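Local coordinates for galectin (Xenopus laevis, PDB 3WUC), which probably binds lactose and related beta-galactosides as a proto-type galectin, a beta-sandwich lectin from frog skin, at residues Asn15-His20 / Ile118-Tyr123. Numbering follows the deposited sequence.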
ATOM      1  N   ASN B  15      -0.198 -19.607  -2.077  1.00 16.06           N
ATOM      2  CA  ASN B  15      -0.571 -20.129  -0.762  1.00 16.85           C
ATOM      3  C   ASN B  15      -1.660 -19.351  -0.071  1.00 17.70           C
ATOM      4  O   ASN B  15      -1.605 -19.109   1.133  1.00 20.81           O
ATOM      5  CB  ASN B  15       0.664 -20.175   0.127  1.00 17.47           C
ATOM      6  CG  ASN B  15       0.559 -21.195   1.199  1.00 20.01           C
ATOM      7  OD1 ASN B  15      -0.109 -22.210   1.080  1.00 22.07           O
ATOM      8  ND2 ASN B  15       1.236 -20.946   2.277  1.00 23.90           N
ATOM      9  N   LEU B  16      -2.675 -18.979  -0.832  1.00 16.08           N
ATOM     10  CA  LEU B  16      -3.832 -18.278  -0.310  1.00 15.37           C
ATOM     11  C   LEU B  16      -4.838 -19.301   0.200  1.00 16.70           C
ATOM     12  O   LEU B  16      -5.409 -20.025  -0.568  1.00 15.30           O
ATOM     13  CB  LEU B  16      -4.462 -17.382  -1.359  1.00 15.07           C
ATOM     14  CG  LEU B  16      -5.593 -16.502  -0.926  1.00 14.39           C
ATOM     15  CD1 LEU B  16      -5.153 -15.371  -0.027  1.00 17.47           C
ATOM     16  CD2 LEU B  16      -6.304 -16.010  -2.138  1.00 17.13           C
ATOM     17  N   HIS B  17      -5.103 -19.292   1.478  1.00 17.74           N
ATOM     18  CA  HIS B  17      -6.056 -20.177   2.106  1.00 17.39           C
ATOM     19  C   HIS B  17      -7.414 -19.542   2.296  1.00 17.43           C
ATOM     20  O   HIS B  17      -7.542 -18.332   2.304  1.00 16.73           O
ATOM     21  CB  HIS B  17      -5.515 -20.579   3.464  1.00 19.35           C
ATOM     22  CG  HIS B  17      -4.287 -21.436   3.366  1.00 21.69           C
ATOM     23  ND1 HIS B  17      -4.332 -22.805   3.615  1.00 29.41           N
ATOM     24  CD2 HIS B  17      -3.025 -21.156   2.993  1.00 23.86           C
ATOM     25  CE1 HIS B  17      -3.123 -23.312   3.432  1.00 26.74           C
ATOM     26  NE2 HIS B  17      -2.322 -22.344   3.018  1.00 26.34           N
ATOM     27  N   LYS B  18      -8.460 -20.345   2.511  1.00 17.76           N
ATOM     28  CA  LYS B  18      -9.774 -19.753   2.819  1.00 18.44           C
ATOM     29  C   LYS B  18      -9.698 -18.848   4.080  1.00 19.16           C
ATOM     30  O   LYS B  18      -8.937 -19.119   5.011  1.00 20.84           O
ATOM     31  CB  LYS B  18     -10.862 -20.861   2.882  1.00 20.78           C
ATOM     32  CG  LYS B  18     -11.175 -21.436   1.527  1.00 22.10           C
ATOM     33  CD  LYS B  18     -12.282 -22.456   1.598  1.00 21.88           C
ATOM     34  CE  LYS B  18     -12.542 -22.985   0.204  1.00 23.21           C
ATOM     35  NZ  LYS B  18     -13.272 -24.288   0.258  1.00 23.76           N
ATOM     36  N   GLY B  19     -10.513 -17.808   4.111  1.00 19.21           N
ATOM     37  CA  GLY B  19     -10.533 -16.859   5.213  1.00 19.19           C
ATOM     38  C   GLY B  19      -9.569 -15.692   4.961  1.00 23.84           C
ATOM     39  O   GLY B  19      -9.381 -14.781   5.820  1.00 23.23           O
ATOM     40  N   HIS B  20      -8.895 -15.728   3.807  1.00 21.47           N
ATOM     41  CA  HIS B  20      -7.988 -14.699   3.384  1.00 18.01           C
ATOM     42  C   HIS B  20      -8.363 -14.135   2.032  1.00 17.94           C
ATOM     43  O   HIS B  20      -9.243 -14.703   1.339  1.00 16.41           O
ATOM     44  CB  HIS B  20      -6.569 -15.300   3.342  1.00 18.56           C
ATOM     45  CG  HIS B  20      -6.144 -15.763   4.687  1.00 22.40           C
ATOM     46  ND1 HIS B  20      -5.557 -14.930   5.621  1.00 28.14           N
ATOM     47  CD2 HIS B  20      -6.374 -16.936   5.328  1.00 23.50           C
ATOM     48  CE1 HIS B  20      -5.345 -15.603   6.741  1.00 28.59           C
ATOM     49  NE2 HIS B  20      -5.816 -16.825   6.584  1.00 26.15           N
ATOM     50  N   ILE B 118     -11.490 -26.934  -3.371  1.00 18.02           N
ATOM     51  CA  ILE B 118     -10.137 -26.318  -3.363  1.00 19.99           C
ATOM     52  C   ILE B 118      -9.873 -25.703  -2.012  1.00 18.69           C
ATOM     53  O   ILE B 118     -10.696 -25.079  -1.467  1.00 20.60           O
ATOM     54  CB  ILE B 118      -9.976 -25.287  -4.494  1.00 19.03           C
ATOM     55  CG1 ILE B 118      -8.549 -24.705  -4.509  1.00 18.40           C
ATOM     56  CG2 ILE B 118     -11.064 -24.243  -4.365  1.00 20.27           C
ATOM     57  CD1 ILE B 118      -8.243 -24.009  -5.827  1.00 19.51           C
ATOM     58  N   GLU B 119      -8.704 -25.935  -1.436  1.00 17.68           N
ATOM     59  CA  GLU B 119      -8.380 -25.384  -0.123  1.00 19.30           C
ATOM     60  C   GLU B 119      -7.295 -24.309  -0.210  1.00 18.05           C
ATOM     61  O   GLU B 119      -7.166 -23.562   0.690  1.00 19.06           O
ATOM     62  CB  GLU B 119      -7.975 -26.449   0.887  1.00 24.78           C
ATOM     63  CG  GLU B 119      -9.246 -27.199   1.423  1.00 29.68           C
ATOM     64  CD  GLU B 119     -10.333 -26.233   2.056  1.00 33.93           C
ATOM     65  OE1 GLU B 119     -10.035 -25.429   3.017  1.00 35.84           O
ATOM     66  OE2 GLU B 119     -11.514 -26.265   1.624  1.00 35.84           O
ATOM     67  N   VAL B 120      -6.540 -24.289  -1.288  1.00 17.66           N
ATOM     68  CA  VAL B 120      -5.433 -23.308  -1.467  1.00 16.34           C
ATOM     69  C   VAL B 120      -5.414 -22.850  -2.885  1.00 16.96           C
ATOM     70  O   VAL B 120      -5.381 -23.654  -3.821  1.00 17.55           O
ATOM     71  CB  VAL B 120      -4.064 -23.901  -1.068  1.00 17.68           C
ATOM     72  CG1 VAL B 120      -2.954 -22.878  -1.216  1.00 19.31           C
ATOM     73  CG2 VAL B 120      -4.086 -24.432   0.339  1.00 23.11           C
ATOM     74  N   ILE B 121      -5.425 -21.537  -3.082  1.00 14.82           N
ATOM     75  CA  ILE B 121      -5.136 -20.918  -4.374  1.00 15.97           C
ATOM     76  C   ILE B 121      -3.706 -20.575  -4.489  1.00 16.18           C
ATOM     77  O   ILE B 121      -3.135 -19.809  -3.699  1.00 15.33           O
ATOM     78  CB  ILE B 121      -6.002 -19.607  -4.600  1.00 15.62           C
ATOM     79  CG1 ILE B 121      -7.488 -20.096  -4.645  1.00 17.13           C
ATOM     80  CG2 ILE B 121      -5.553 -18.809  -5.835  1.00 14.39           C
ATOM     81  CD1 ILE B 121      -8.396 -18.939  -4.626  1.00 15.61           C
ATOM     82  N   ASN B 122      -3.045 -21.247  -5.373  1.00 14.50           N
ATOM     83  CA  ASN B 122      -1.653 -21.007  -5.569  1.00 15.02           C
ATOM     84  C   ASN B 122      -1.245 -20.260  -6.827  1.00 14.05           C
ATOM     85  O   ASN B 122      -0.097 -19.799  -7.013  1.00 14.77           O
ATOM     86  CB  ASN B 122      -0.904 -22.342  -5.566  1.00 15.96           C
ATOM     87  CG  ASN B 122      -0.576 -22.858  -4.204  1.00 16.54           C
ATOM     88  OD1 ASN B 122      -0.081 -22.107  -3.306  1.00 18.44           O
ATOM     89  ND2 ASN B 122      -0.892 -24.108  -3.977  1.00 20.97           N
ATOM     90  N   TYR B 123      -2.151 -20.186  -7.829  1.00 12.70           N
ATOM     91  CA  TYR B 123      -1.932 -19.574  -9.056  1.00 14.06           C
ATOM     92  C   TYR B 123      -2.832 -18.374  -9.263  1.00 12.70           C
ATOM     93  O   TYR B 123      -4.027 -18.441  -8.993  1.00 14.48           O
ATOM     94  CB  TYR B 123      -2.249 -20.587 -10.212  1.00 13.35           C
ATOM     95  CG  TYR B 123      -2.168 -20.092 -11.630  1.00 12.15           C
ATOM     96  CD1 TYR B 123      -0.984 -20.037 -12.376  1.00 14.45           C
ATOM     97  CD2 TYR B 123      -3.305 -19.697 -12.322  1.00 12.07           C
ATOM     98  CE1 TYR B 123      -0.924 -19.633 -13.674  1.00 14.84           C
ATOM     99  CE2 TYR B 123      -3.262 -19.254 -13.620  1.00 15.39           C
ATOM    100  CZ  TYR B 123      -2.096 -19.236 -14.339  1.00 13.97           C
ATOM    101  OH  TYR B 123      -2.084 -18.774 -15.636  1.00 17.19           O
TER
HETATM  102  O   HOH W   1      -8.196 -23.274   3.029  1.00 24.47           O
HETATM  103  O   HOH W   2     -13.863 -25.456  -2.297  1.00 30.22           O
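K18 NZ is gripped from several directions at once: E119 OE2 forms a salt bridge with it at 3.0 Å, D98 supplies a second carboxylate, water 2 accepts from it, and I118 O adds a weak bond. The lysine chain runs out extended beyond CG and crosses the glutamate at about a right angle; NZ lies above the carboxylate plane. The other carboxylate oxygen, E119 OE1, takes a bond from water 1, which also donates to E119 O and accepts from K18 N, joining the two segments.

Further along, L16 and I121 form an antiparallel hydrogen-bonded pair, L16 N to I121 O at 3.0 Å and I121 N to L16 O at 2.9 Å. A G1 beta bulge sets N15, in a left-handed backbone conformation (phi 53°, psi 43°), and L16 opposite the single residue I121; N15 N turns instead to N122 OD1 at 2.8 Å, with an N-H...O angle of 143°. On the outer face, V120 CG2 sits over the H17 ring in a CH-pi contact, 3.8 Å from its centroid. H17 NE2, standing above the amide plane of N15, donates to its OD1 at 2.9 Å, probably limiting the ring's rotation. The rotamer that puts CG2 there sends V120 CG1 toward N15 CA, 3.7 Å away.

L16 and I121 point to the opposite, buried side. There I118 and I121 pack on F96 of strand 89-96 and I47 of strand 45-53, while the type II turn 17-20 carries the chain from strand 16-17, paired with 120-127 in one sheet of the galectin sandwich, into strand 20-28 of the other.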